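Local structure of sister chromatid cohesion protein (Chaetomium thermophilum, 5T8V) at residues R362-I367 / S542-C547; N418-A423 / E515-R520; R511-Y516 / T534-E539; L565-R570 / R576-T581. The protein probably loads cohesin onto chromatin, its C-terminal fragment here being an elongated, mostly helical array of HEAT repeats. All blocks are in the same frame, centred on the assembly; numbering follows the deposited sequence.

The four contacts show how a HEAT-repeat array can be held by apolar helix faces, with polar groups dealt with locally. Contacts 1, 2 and 3 are buried, contact 4 only partly. Helix 527-550 serves both contact 1 and contact 3, while helix 509-520 serves contacts 2 and 3, whose centres lie about 7 Å apart. Contacts 1 and 3 join two helices through aliphatic groups, with a cysteine sulfur added in contact 1. Contact 2 sets a turn against a helix and has an acid facing an arginine at its exposed end. Contact 4 sets a tryptophan against the preceding helix, and Leu569 and Leu565 there reach Ile544 of contact 1.

Contact 1 of 4, residues R362-I367 / S542-C547; sequences RDLDTI and SKICTC
Just before Leu364 and Asp365, the two residues that meet Cys545, the carbonyl oxygen Asp363 O takes two hydrogen bonds. Thr366 OG1 reaches Asp363 O at 2.6 Å, with the donor tilted 17° from the carbonyl plane, and Ile367 N supplies the ordinary helical bond to the same oxygen. The setting is helix packing in a HEAT-repeat array: segments 362-367 of helix 357-391 and 542-547 of helix 527-550 have axes that approach to 9.2 Å, their N-to-C directions 134° apart, although 174 residues separate the two segments. No hydrogen bond spans the interface, which is held by a sulfur and aliphatic groups. Cys545 SG lies against segment 362-367, 3.5 Å from Leu364 CG, and also comes near Asp365 CB. Leu364 has its CG opposite the backbone N (chi1 175°), which extends the branch along the sulfur toward Ile544. The two aliphatic side chains cross at about a right angle. Helix 556-574 adds Leu565 and Leu569 against Ile544, closing this region into a buried core. At the polar margin, Arg362 makes a salt bridge to Asp549, further along helix 527-550. Leu364 CD2 lies 4.1 Å from Ile544 CG2.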
loop_
_atom_site.group_PDB
_atom_site.type_symbol
_atom_site.label_atom_id
_atom_site.label_comp_id
_atom_site.label_asym_id
_atom_site.label_seq_id
_atom_site.Cartn_x
_atom_site.Cartn_y
_atom_site.Cartn_z
ATOM N N ARG A 362 33.661 -36.936 2.126
ATOM C CA ARG A 362 32.613 -37.906 1.824
ATOM C C ARG A 362 32.192 -38.669 3.076
ATOM O O ARG A 362 30.995 -38.902 3.299
ATOM C CB ARG A 362 33.093 -38.860 0.726
ATOM C CG ARG A 362 31.986 -39.450 -0.148
ATOM C CD ARG A 362 31.050 -38.377 -0.693
ATOM N NE ARG A 362 31.779 -37.213 -1.197
ATOM C CZ ARG A 362 31.302 -35.970 -1.219
ATOM N NH1 ARG A 362 30.090 -35.699 -0.751
ATOM N NH2 ARG A 362 32.048 -34.986 -1.705
ATOM N N ASP A 363 33.160 -39.059 3.909
ATOM C CA ASP A 363 32.841 -39.640 5.208
ATOM C C ASP A 363 31.936 -38.713 6.008
ATOM O O ASP A 363 30.863 -39.117 6.483
ATOM C CB ASP A 363 34.130 -39.917 5.982
ATOM C CG ASP A 363 34.936 -41.053 5.389
ATOM O OD1 ASP A 363 34.556 -41.566 4.314
ATOM O OD2 ASP A 363 35.961 -41.430 5.999
ATOM N N LEU A 364 32.357 -37.454 6.165
ATOM C CA LEU A 364 31.542 -36.507 6.915
ATOM C C LEU A 364 30.141 -36.414 6.329
ATOM O O LEU A 364 29.157 -36.312 7.068
ATOM C CB LEU A 364 32.203 -35.130 6.935
ATOM C CG LEU A 364 31.365 -34.036 7.604
ATOM C CD1 LEU A 364 30.975 -34.427 9.026
ATOM C CD2 LEU A 364 32.119 -32.726 7.606
ATOM N N ASP A 365 30.027 -36.451 5.003
ATOM C CA ASP A 365 28.713 -36.386 4.375
ATOM C C ASP A 365 27.854 -37.570 4.800
ATOM O O ASP A 365 26.692 -37.401 5.197
ATOM C CB ASP A 365 28.864 -36.337 2.854
ATOM C CG ASP A 365 27.534 -36.241 2.137
ATOM O OD1 ASP A 365 26.887 -35.177 2.228
ATOM O OD2 ASP A 365 27.140 -37.223 1.475
ATOM N N THR A 366 28.420 -38.781 4.751
ATOM C CA THR A 366 27.641 -39.966 5.099
ATOM C C THR A 366 27.209 -39.940 6.561
ATOM O O THR A 366 26.110 -40.397 6.895
ATOM C CB THR A 366 28.435 -41.241 4.810
ATOM O OG1 THR A 366 29.625 -41.260 5.608
ATOM C CG2 THR A 366 28.801 -41.331 3.333
ATOM N N ILE A 367 28.055 -39.419 7.454
ATOM C CA ILE A 367 27.670 -39.429 8.863
ATOM C C ILE A 367 26.694 -38.299 9.188
ATOM O O ILE A 367 25.810 -38.467 10.037
ATOM C CB ILE A 367 28.905 -39.357 9.778
ATOM C CG1 ILE A 367 28.489 -39.608 11.230
ATOM C CG2 ILE A 367 29.591 -38.005 9.654
ATOM C CD1 ILE A 367 29.643 -39.685 12.209
ATOM N N SER A 542 27.660 -30.373 7.839
ATOM C CA SER A 542 26.967 -30.307 6.559
ATOM C C SER A 542 27.416 -29.102 5.748
ATOM O O SER A 542 27.588 -29.199 4.528
ATOM C CB SER A 542 25.462 -30.263 6.779
ATOM O OG SER A 542 24.778 -30.163 5.543
ATOM N N LYS A 543 27.608 -27.956 6.403
ATOM C CA LYS A 543 28.062 -26.779 5.671
ATOM C C LYS A 543 29.482 -26.957 5.157
ATOM O O LYS A 543 29.809 -26.466 4.072
ATOM C CB LYS A 543 27.958 -25.537 6.552
ATOM C CG LYS A 543 26.526 -25.063 6.773
ATOM C CD LYS A 543 25.900 -24.530 5.490
ATOM C CE LYS A 543 24.446 -24.141 5.691
ATOM N NZ LYS A 543 23.817 -23.684 4.417
ATOM N N ILE A 544 30.335 -27.652 5.909
ATOM C CA ILE A 544 31.649 -28.014 5.386
ATOM C C ILE A 544 31.495 -28.799 4.089
ATOM O O ILE A 544 32.108 -28.475 3.064
ATOM C CB ILE A 544 32.443 -28.808 6.440
ATOM C CG1 ILE A 544 32.810 -27.901 7.613
ATOM C CG2 ILE A 544 33.710 -29.414 5.835
ATOM C CD1 ILE A 544 33.172 -28.655 8.863
ATOM N N CYS A 545 30.659 -29.841 4.113
ATOM C CA CYS A 545 30.475 -30.662 2.920
ATOM C C CYS A 545 29.960 -29.832 1.747
ATOM O O CYS A 545 30.460 -29.950 0.624
ATOM C CB CYS A 545 29.523 -31.817 3.223
ATOM S SG CYS A 545 30.172 -32.985 4.430
ATOM N N THR A 546 28.955 -28.987 1.986
ATOM C CA THR A 546 28.415 -28.166 0.905
ATOM C C THR A 546 29.477 -27.226 0.350
ATOM O O THR A 546 29.592 -27.053 -0.869
ATOM C CB THR A 546 27.205 -27.373 1.399
ATOM O OG1 THR A 546 26.134 -28.276 1.693
ATOM C CG2 THR A 546 26.735 -26.366 0.347
ATOM N N CYS A 547 30.257 -26.603 1.235
ATOM C CA CYS A 547 31.329 -25.719 0.794
ATOM C C CYS A 547 32.301 -26.457 -0.115
ATOM O O CYS A 547 32.615 -25.992 -1.217
ATOM C CB CYS A 547 32.051 -25.141 2.013
ATOM S SG CYS A 547 33.606 -24.281 1.657
#

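Contact 2 of 4, residues N418-A423 / E515-R520; sequences NPDWPA and EYLQSR
This is a loop-on-helix contact: Pro419 and Asp420, in the link between helices 402-414 and 423-440, rest on Leu517 and Arg520 near the end of helix 509-520. Pro419 supplies the apolar part, its CB standing 4.1 Å from Leu517 CD2. The other methyl of the leucine, CD1, lies 3.6 Å from Pro419 O, so the isobutyl fork takes in both the ring and the backbone of the proline. Leu517 has CG beside its backbone N (chi1 -64°), directing this fork at the turn, and its side chain slides past Asp420 in the opposite direction. The loop itself is a type I turn from Asn418 to Trp421, reinforced by an Asx turn in which Asn418 OD1 accepts from Asp420 N at 2.9 Å. In this HEAT-repeat array the turn links two consecutive helices, and it also serves as a packing surface, with Tyr597 of helix 590-602 touching Pro419 and Leu529 of helix 527-550 touching Asp420. Asp420 and Arg520 face each other as a salt-bridge pair, but the model brings them too close together, so their exact geometry is doubtful. On the helix side, Arg520 CG sits 4.0 Å above one face of the Tyr516 ring, offset toward its rim. Ser519 OG donates to Tyr516 O in the carbonyl plane, on a lone pair, at 2.8 Å.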
loop_
_atom_site.group_PDB
_atom_site.type_symbol
_atom_site.label_atom_id
_atom_site.label_comp_id
_atom_site.label_asym_id
_atom_site.label_seq_id
_atom_site.Cartn_x
_atom_site.Cartn_y
_atom_site.Cartn_z
ATOM N N ASN A 418 18.585 -17.150 18.734
ATOM C CA ASN A 418 19.052 -17.661 20.014
ATOM C C ASN A 418 19.842 -18.939 19.776
ATOM O O ASN A 418 19.254 -19.942 19.342
ATOM C CB ASN A 418 17.875 -17.928 20.947
ATOM C CG ASN A 418 18.315 -18.228 22.362
ATOM O OD1 ASN A 418 19.374 -18.817 22.584
ATOM N ND2 ASN A 418 17.507 -17.818 23.331
ATOM N N PRO A 419 21.153 -18.969 20.036
ATOM C CA PRO A 419 21.920 -20.198 19.759
ATOM C C PRO A 419 21.471 -21.393 20.577
ATOM O O PRO A 419 21.804 -22.528 20.217
ATOM C CB PRO A 419 23.364 -19.797 20.092
ATOM C CG PRO A 419 23.241 -18.626 21.005
ATOM C CD PRO A 419 22.010 -17.898 20.572
ATOM N N ASP A 420 20.731 -21.179 21.669
ATOM C CA ASP A 420 20.173 -22.292 22.430
ATOM C C ASP A 420 19.087 -23.027 21.663
ATOM O O ASP A 420 18.723 -24.144 22.049
ATOM C CB ASP A 420 19.586 -21.795 23.751
ATOM C CG ASP A 420 20.645 -21.345 24.727
ATOM O OD1 ASP A 420 21.794 -21.108 24.299
ATOM O OD2 ASP A 420 20.324 -21.221 25.927
ATOM N N TRP A 421 18.563 -22.434 20.592
ATOM C CA TRP A 421 17.362 -22.938 19.926
ATOM C C TRP A 421 17.559 -22.918 18.415
ATOM O O TRP A 421 16.860 -22.208 17.687
ATOM C CB TRP A 421 16.147 -22.110 20.340
ATOM C CG TRP A 421 15.847 -22.209 21.799
ATOM C CD1 TRP A 421 16.128 -21.283 22.759
ATOM C CD2 TRP A 421 15.217 -23.308 22.471
ATOM N NE1 TRP A 421 15.708 -21.734 23.989
ATOM C CE2 TRP A 421 15.146 -22.974 23.838
ATOM C CE3 TRP A 421 14.706 -24.540 22.049
ATOM C CZ2 TRP A 421 14.581 -23.825 24.785
ATOM C CZ3 TRP A 421 14.146 -25.384 22.993
ATOM C CH2 TRP A 421 14.089 -25.022 24.344
ATOM N N PRO A 422 18.510 -23.709 17.905
ATOM C CA PRO A 422 18.748 -23.729 16.453
ATOM C C PRO A 422 17.598 -24.301 15.637
ATOM O O PRO A 422 17.615 -24.161 14.407
ATOM C CB PRO A 422 20.010 -24.594 16.315
ATOM C CG PRO A 422 20.062 -25.406 17.556
ATOM C CD PRO A 422 19.478 -24.544 18.634
ATOM N N ALA A 423 16.605 -24.930 16.265
ATOM C CA ALA A 423 15.463 -25.446 15.522
ATOM C C ALA A 423 14.492 -24.355 15.095
ATOM O O ALA A 423 13.614 -24.621 14.266
ATOM C CB ALA A 423 14.720 -26.490 16.355
ATOM N N GLU A 515 31.529 -22.991 21.475
ATOM C CA GLU A 515 32.300 -22.777 22.696
ATOM C C GLU A 515 31.484 -22.010 23.728
ATOM O O GLU A 515 31.588 -22.275 24.931
ATOM C CB GLU A 515 33.598 -22.036 22.375
ATOM C CG GLU A 515 34.583 -22.849 21.544
ATOM C CD GLU A 515 35.153 -24.032 22.300
ATOM O OE1 GLU A 515 34.927 -24.125 23.526
ATOM O OE2 GLU A 515 35.825 -24.874 21.666
ATOM N N TYR A 516 30.664 -21.061 23.278
ATOM C CA TYR A 516 29.772 -20.358 24.192
ATOM C C TYR A 516 28.781 -21.328 24.825
ATOM O O TYR A 516 28.694 -21.439 26.057
ATOM C CB TYR A 516 29.041 -19.240 23.446
ATOM C CG TYR A 516 28.021 -18.509 24.286
ATOM C CD1 TYR A 516 28.415 -17.591 25.253
ATOM C CD2 TYR A 516 26.662 -18.733 24.110
ATOM C CE1 TYR A 516 27.482 -16.920 26.023
ATOM C CE2 TYR A 516 25.721 -18.066 24.877
ATOM C CZ TYR A 516 26.137 -17.161 25.830
ATOM O OH TYR A 516 25.202 -16.498 26.592
ATOM N N LEU A 517 28.024 -22.048 23.990
ATOM C CA LEU A 517 27.086 -23.032 24.518
ATOM C C LEU A 517 27.781 -24.016 25.449
ATOM O O LEU A 517 27.186 -24.468 26.433
ATOM C CB LEU A 517 26.405 -23.783 23.371
ATOM C CG LEU A 517 25.514 -22.965 22.435
ATOM C CD1 LEU A 517 24.943 -23.867 21.359
ATOM C CD2 LEU A 517 24.392 -22.274 23.191
ATOM N N GLN A 518 29.038 -24.353 25.158
ATOM C CA GLN A 518 29.793 -25.252 26.022
ATOM C C GLN A 518 30.026 -24.623 27.388
ATOM O O GLN A 518 29.742 -25.235 28.424
ATOM C CB GLN A 518 31.124 -25.610 25.364
ATOM C CG GLN A 518 31.935 -26.648 26.123
ATOM C CD GLN A 518 31.316 -28.029 26.051
ATOM O OE1 GLN A 518 31.466 -28.736 25.054
ATOM N NE2 GLN A 518 30.612 -28.420 27.108
ATOM N N SER A 519 30.550 -23.394 27.409
ATOM C CA SER A 519 30.793 -22.722 28.681
ATOM C C SER A 519 29.519 -22.644 29.511
ATOM O O SER A 519 29.544 -22.894 30.722
ATOM C CB SER A 519 31.358 -21.323 28.442
ATOM O OG SER A 519 30.340 -20.424 28.037
ATOM N N ARG A 520 28.389 -22.303 28.882
ATOM C CA ARG A 520 27.141 -22.240 29.637
ATOM C C ARG A 520 26.652 -23.627 30.029
ATOM O O ARG A 520 25.972 -23.776 31.051
ATOM C CB ARG A 520 26.066 -21.507 28.837
ATOM C CG ARG A 520 26.384 -20.043 28.602
ATOM C CD ARG A 520 25.146 -19.167 28.691
ATOM N NE ARG A 520 24.085 -19.612 27.788
ATOM C CZ ARG A 520 22.956 -20.212 28.161
ATOM N NH1 ARG A 520 22.695 -20.456 29.440
ATOM N NH2 ARG A 520 22.072 -20.565 27.241
#

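Contact 3 of 4, residues R511-Y516 / T534-E539; sequences RATLEY and TFIISE
Beside Leu514, which meets Ile536 and Ile537 across the interface, the flat group to note is the Arg511 guanidinium: the Glu515 carboxylate lies at its edge, in plane, and Trp506 engages it in a cation-pi interaction. The Arg511 NH1 to Glu515 OE2 salt bridge, at 2.6 Å, runs along one turn of helix 509-520 and leaves the interface itself to aliphatic groups. That interface joins consecutive helices of an antiparallel hairpin, the building form of HEAT arrays: segments 511-516 and 534-539 run at 166° to each other, their axes 10.3 Å apart. Leu514 drives its branch between two isoleucines. It slides past Ile536 in the opposite direction, its CD2 lying 3.7 Å from Ile536 CG2, and crosses Ile537 at about a right angle. Replacing it with an alanine would probably leave Ile536 and Ile537 without their main partner here and open a gap between the two helices. Thr513 takes a smaller share. Its chi1 of -55° sets OG1 beside its own backbone N, where it bonds to Pro509 O, and turns the methyl across the contact, 4.0 Å from Ile536 CD1. Met533 and Trp540 of helix 527-550 also touch Leu514, so the leucine is enclosed on the partner helix by more than the two isoleucines. Both of its methyls, CD1 and CD2, lie 3.6 Å from Ile537 CG1.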
loop_
_atom_site.group_PDB
_atom_site.type_symbol
_atom_site.label_atom_id
_atom_site.label_comp_id
_atom_site.label_asym_id
_atom_site.label_seq_id
_atom_site.Cartn_x
_atom_site.Cartn_y
_atom_site.Cartn_z
ATOM N N ARG A 511 32.544 -22.285 15.580
ATOM C CA ARG A 511 33.395 -22.528 16.738
ATOM C C ARG A 511 32.979 -21.663 17.921
ATOM O O ARG A 511 32.827 -22.158 19.042
ATOM C CB ARG A 511 34.854 -22.257 16.372
ATOM C CG ARG A 511 35.852 -22.615 17.465
ATOM C CD ARG A 511 36.172 -24.099 17.479
ATOM N NE ARG A 511 37.615 -24.313 17.551
ATOM C CZ ARG A 511 38.303 -24.469 18.676
ATOM N NH1 ARG A 511 37.688 -24.450 19.852
ATOM N NH2 ARG A 511 39.615 -24.648 18.625
ATOM N N ALA A 512 32.803 -20.360 17.691
ATOM C CA ALA A 512 32.479 -19.450 18.787
ATOM C C ALA A 512 31.140 -19.807 19.419
ATOM O O ALA A 512 31.012 -19.854 20.649
ATOM C CB ALA A 512 32.467 -18.007 18.286
ATOM N N THR A 513 30.125 -20.061 18.589
ATOM C CA THR A 513 28.816 -20.432 19.113
ATOM C C THR A 513 28.910 -21.693 19.961
ATOM O O THR A 513 28.375 -21.751 21.076
ATOM C CB THR A 513 27.829 -20.629 17.962
ATOM O OG1 THR A 513 27.798 -19.452 17.147
ATOM C CG2 THR A 513 26.430 -20.901 18.492
ATOM N N LEU A 514 29.603 -22.715 19.453
ATOM C CA LEU A 514 29.691 -23.971 20.189
ATOM C C LEU A 514 30.475 -23.807 21.485
ATOM O O LEU A 514 30.132 -24.419 22.502
ATOM C CB LEU A 514 30.319 -25.048 19.308
ATOM C CG LEU A 514 29.371 -25.651 18.270
ATOM C CD1 LEU A 514 30.144 -26.476 17.251
ATOM C CD2 LEU A 514 28.312 -26.508 18.949
ATOM N N GLU A 515 31.529 -22.991 21.475
ATOM C CA GLU A 515 32.300 -22.777 22.696
ATOM C C GLU A 515 31.484 -22.010 23.728
ATOM O O GLU A 515 31.588 -22.275 24.931
ATOM C CB GLU A 515 33.598 -22.036 22.375
ATOM C CG GLU A 515 34.583 -22.849 21.544
ATOM C CD GLU A 515 35.153 -24.032 22.300
ATOM O OE1 GLU A 515 34.927 -24.125 23.526
ATOM O OE2 GLU A 515 35.825 -24.874 21.666
ATOM N N TYR A 516 30.664 -21.061 23.278
ATOM C CA TYR A 516 29.772 -20.358 24.192
ATOM C C TYR A 516 28.781 -21.328 24.825
ATOM O O TYR A 516 28.694 -21.439 26.057
ATOM C CB TYR A 516 29.041 -19.240 23.446
ATOM C CG TYR A 516 28.021 -18.509 24.286
ATOM C CD1 TYR A 516 28.415 -17.591 25.253
ATOM C CD2 TYR A 516 26.662 -18.733 24.110
ATOM C CE1 TYR A 516 27.482 -16.920 26.023
ATOM C CE2 TYR A 516 25.721 -18.066 24.877
ATOM C CZ TYR A 516 26.137 -17.161 25.830
ATOM O OH TYR A 516 25.202 -16.498 26.592
ATOM N N THR A 534 24.806 -30.528 19.754
ATOM C CA THR A 534 24.951 -31.564 18.734
ATOM C C THR A 534 24.305 -31.134 17.420
ATOM O O THR A 534 24.880 -31.326 16.339
ATOM C CB THR A 534 24.350 -32.884 19.221
ATOM O OG1 THR A 534 22.974 -32.695 19.575
ATOM C CG2 THR A 534 25.113 -33.409 20.425
ATOM N N PHE A 535 23.113 -30.539 17.498
ATOM C CA PHE A 535 22.443 -30.021 16.309
ATOM C C PHE A 535 23.349 -29.064 15.543
ATOM O O PHE A 535 23.577 -29.225 14.337
ATOM C CB PHE A 535 21.146 -29.329 16.732
ATOM C CG PHE A 535 20.231 -28.972 15.595
ATOM C CD1 PHE A 535 20.385 -27.780 14.911
ATOM C CD2 PHE A 535 19.193 -29.813 15.235
ATOM C CE1 PHE A 535 19.533 -27.444 13.879
ATOM C CE2 PHE A 535 18.340 -29.482 14.204
ATOM C CZ PHE A 535 18.510 -28.296 13.526
ATOM N N ILE A 536 23.891 -28.059 16.236
ATOM C CA ILE A 536 24.756 -27.088 15.571
ATOM C C ILE A 536 25.989 -27.770 14.994
ATOM O O ILE A 536 26.459 -27.416 13.909
ATOM C CB ILE A 536 25.125 -25.954 16.544
ATOM C CG1 ILE A 536 23.943 -24.991 16.678
ATOM C CG2 ILE A 536 26.368 -25.198 16.070
ATOM C CD1 ILE A 536 24.072 -24.003 17.807
ATOM N N ILE A 537 26.538 -28.756 15.706
ATOM C CA ILE A 537 27.702 -29.477 15.198
ATOM C C ILE A 537 27.376 -30.135 13.862
ATOM O O ILE A 537 28.169 -30.076 12.911
ATOM C CB ILE A 537 28.184 -30.506 16.239
ATOM C CG1 ILE A 537 28.738 -29.795 17.473
ATOM C CG2 ILE A 537 29.265 -31.413 15.651
ATOM C CD1 ILE A 537 28.932 -30.706 18.673
ATOM N N SER A 538 26.208 -30.773 13.767
ATOM C CA SER A 538 25.829 -31.401 12.506
ATOM C C SER A 538 25.627 -30.357 11.412
ATOM O O SER A 538 26.028 -30.572 10.262
ATOM C CB SER A 538 24.570 -32.248 12.695
ATOM O OG SER A 538 23.523 -31.494 13.274
ATOM N N GLU A 539 25.019 -29.215 11.749
ATOM C CA GLU A 539 24.910 -28.134 10.772
ATOM C C GLU A 539 26.283 -27.713 10.262
ATOM O O GLU A 539 26.468 -27.479 9.061
ATOM C CB GLU A 539 24.186 -26.938 11.388
ATOM C CG GLU A 539 22.685 -27.106 11.500
ATOM C CD GLU A 539 21.994 -25.832 11.942
ATOM O OE1 GLU A 539 22.687 -24.917 12.448
ATOM O OE2 GLU A 539 20.759 -25.739 11.775
#

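Contact 4 of 4, residues L565-R570 / R576-T581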
loop_
_atom_site.group_PDB
_atom_site.type_symbol
_atom_site.label_atom_id
_atom_site.label_comp_id
_atom_site.label_asym_id
_atom_site.label_seq_id
_atom_site.Cartn_x
_atom_site.Cartn_y
_atom_site.Cartn_z
ATOM N N LEU A 565 38.931 -30.018 8.687
ATOM C CA LEU A 565 37.620 -29.743 9.267
ATOM C C LEU A 565 36.704 -30.953 9.145
ATOM O O LEU A 565 35.899 -31.225 10.044
ATOM C CB LEU A 565 36.987 -28.529 8.588
ATOM C CG LEU A 565 37.586 -27.165 8.931
ATOM C CD1 LEU A 565 37.096 -26.107 7.952
ATOM C CD2 LEU A 565 37.237 -26.773 10.356
ATOM N N ALA A 566 36.809 -31.694 8.041
ATOM C CA ALA A 566 35.974 -32.874 7.862
ATOM C C ALA A 566 36.277 -33.920 8.928
ATOM O O ALA A 566 35.368 -34.416 9.609
ATOM C CB ALA A 566 36.179 -33.450 6.461
ATOM N N TYR A 567 37.556 -34.264 9.094
ATOM C CA TYR A 567 37.934 -35.214 10.136
ATOM C C TYR A 567 37.473 -34.729 11.506
ATOM O O TYR A 567 36.793 -35.456 12.243
ATOM C CB TYR A 567 39.448 -35.429 10.123
ATOM C CG TYR A 567 39.955 -36.249 11.290
ATOM C CD1 TYR A 567 39.941 -37.637 11.247
ATOM C CD2 TYR A 567 40.445 -35.634 12.436
ATOM C CE1 TYR A 567 40.403 -38.391 12.313
ATOM C CE2 TYR A 567 40.906 -36.378 13.506
ATOM C CZ TYR A 567 40.883 -37.756 13.441
ATOM O OH TYR A 567 41.343 -38.501 14.504
ATOM N N ARG A 568 37.834 -33.493 11.861
ATOM C CA ARG A 568 37.480 -32.951 13.167
ATOM C C ARG A 568 35.984 -33.062 13.423
ATOM O O ARG A 568 35.557 -33.618 14.441
ATOM C CB ARG A 568 37.932 -31.494 13.266
ATOM C CG ARG A 568 39.438 -31.321 13.238
ATOM C CD ARG A 568 39.832 -29.869 13.049
ATOM N NE ARG A 568 41.271 -29.723 12.842
ATOM C CZ ARG A 568 41.869 -28.592 12.481
ATOM N NH1 ARG A 568 41.158 -27.491 12.279
ATOM N NH2 ARG A 568 43.184 -28.566 12.317
ATOM N N LEU A 569 35.168 -32.535 12.508
ATOM C CA LEU A 569 33.723 -32.549 12.717
ATOM C C LEU A 569 33.171 -33.965 12.772
ATOM O O LEU A 569 32.196 -34.220 13.488
ATOM C CB LEU A 569 33.022 -31.747 11.622
ATOM C CG LEU A 569 32.755 -30.278 11.967
ATOM C CD1 LEU A 569 31.725 -30.155 13.082
ATOM C CD2 LEU A 569 34.045 -29.557 12.340
ATOM N N ARG A 570 33.767 -34.899 12.028
ATOM C CA ARG A 570 33.347 -36.292 12.137
ATOM C C ARG A 570 33.581 -36.811 13.553
ATOM O O ARG A 570 32.670 -37.362 14.190
ATOM C CB ARG A 570 34.096 -37.139 11.109
ATOM C CG ARG A 570 33.492 -38.516 10.863
ATOM C CD ARG A 570 34.438 -39.621 11.301
ATOM N NE ARG A 570 35.704 -39.582 10.574
ATOM C CZ ARG A 570 36.770 -40.316 10.881
ATOM N NH1 ARG A 570 36.735 -41.153 11.911
ATOM N NH2 ARG A 570 37.876 -40.212 10.159
ATOM N N ARG A 576 30.633 -36.051 21.393
ATOM C CA ARG A 576 30.441 -34.618 21.591
ATOM C C ARG A 576 31.529 -34.011 22.469
ATOM O O ARG A 576 31.896 -32.846 22.278
ATOM C CB ARG A 576 29.060 -34.351 22.192
ATOM C CG ARG A 576 28.837 -34.973 23.561
ATOM C CD ARG A 576 27.404 -34.766 24.032
ATOM N NE ARG A 576 27.220 -35.159 25.428
ATOM C CZ ARG A 576 26.970 -36.398 25.838
ATOM N NH1 ARG A 576 26.819 -36.648 27.132
ATOM N NH2 ARG A 576 26.874 -37.393 24.964
ATOM N N LYS A 577 32.060 -34.776 23.424
ATOM C CA LYS A 577 33.126 -34.284 24.290
ATOM C C LYS A 577 34.468 -34.169 23.579
ATOM O O LYS A 577 35.448 -33.761 24.213
ATOM C CB LYS A 577 33.276 -35.202 25.506
ATOM C CG LYS A 577 32.074 -35.220 26.435
ATOM C CD LYS A 577 32.285 -36.199 27.577
ATOM C CE LYS A 577 31.112 -36.197 28.545
ATOM N NZ LYS A 577 31.311 -37.166 29.662
ATOM N N TRP A 578 34.538 -34.511 22.291
ATOM C CA TRP A 578 35.813 -34.506 21.580
ATOM C C TRP A 578 36.365 -33.092 21.437
ATOM O O TRP A 578 37.581 -32.884 21.510
ATOM C CB TRP A 578 35.635 -35.157 20.209
ATOM C CG TRP A 578 36.914 -35.465 19.491
ATOM C CD1 TRP A 578 37.653 -36.609 19.588
ATOM C CD2 TRP A 578 37.595 -34.626 18.550
ATOM N NE1 TRP A 578 38.755 -36.530 18.771
ATOM C CE2 TRP A 578 38.742 -35.323 18.121
ATOM C CE3 TRP A 578 37.348 -33.351 18.030
ATOM C CZ2 TRP A 578 39.642 -34.789 17.200
ATOM C CZ3 TRP A 578 38.241 -32.823 17.115
ATOM C CH2 TRP A 578 39.373 -33.540 16.709
ATOM N N LEU A 579 35.487 -32.106 21.241
ATOM C CA LEU A 579 35.941 -30.738 21.010
ATOM C C LEU A 579 36.685 -30.194 22.224
ATOM O O LEU A 579 37.841 -29.767 22.122
ATOM C CB LEU A 579 34.750 -29.843 20.664
ATOM C CG LEU A 579 35.052 -28.347 20.540
ATOM C CD1 LEU A 579 36.076 -28.090 19.447
ATOM C CD2 LEU A 579 33.777 -27.560 20.279
ATOM N N SER A 580 36.032 -30.198 23.387
ATOM C CA SER A 580 36.631 -29.625 24.586
ATOM C C SER A 580 37.800 -30.451 25.106
ATOM O O SER A 580 38.674 -29.901 25.784
ATOM C CB SER A 580 35.571 -29.481 25.678
ATOM O OG SER A 580 34.899 -30.708 25.900
ATOM N N THR A 581 37.837 -31.750 24.806
ATOM C CA THR A 581 38.906 -32.607 25.311
ATOM C C THR A 581 40.198 -32.422 24.520
ATOM O O THR A 581 41.280 -32.342 25.110
ATOM C CB THR A 581 38.466 -34.074 25.271
ATOM O OG1 THR A 581 37.374 -34.273 26.179
ATOM C CG2 THR A 581 39.614 -35.011 25.654
#
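Helix 556-574, carrying Tyr567 and Arg568, is followed within a few residues by a short helix bearing Trp578, and the nearest CA atoms across the segments, those of Arg568 and Leu579, are 8.3 Å apart. Trp578 makes the contact alone from its side. With CG opposite its backbone N (chi1 -168°), the indole extends to the helix and brings its six-membered ring obliquely to the backbone of Arg568: CZ3 is 3.9 Å from Arg568 O, and CH2 is 4.1 Å from Arg568 CG. Tyr567 meets the same ring obliquely, its CE2 lying 4.2 Å from Trp578 CZ2. Arg568 stretches out from CG to NE and leads its charge away from the contact, to a salt bridge with Glu350 and a cation-pi interaction with Trp506. With a serine in place of Trp578, the short helix is likely to lose its hold on Tyr567 and Arg568, leaving a gap beside the aliphatic stem of the arginine. Elsewhere on helix 556-574, Leu569 packs on Ile537 and Trp540 of helix 527-550, while Ala566 meets helix 357-391; the tryptophan thus ties the short helix to one that is wedged into the helical array.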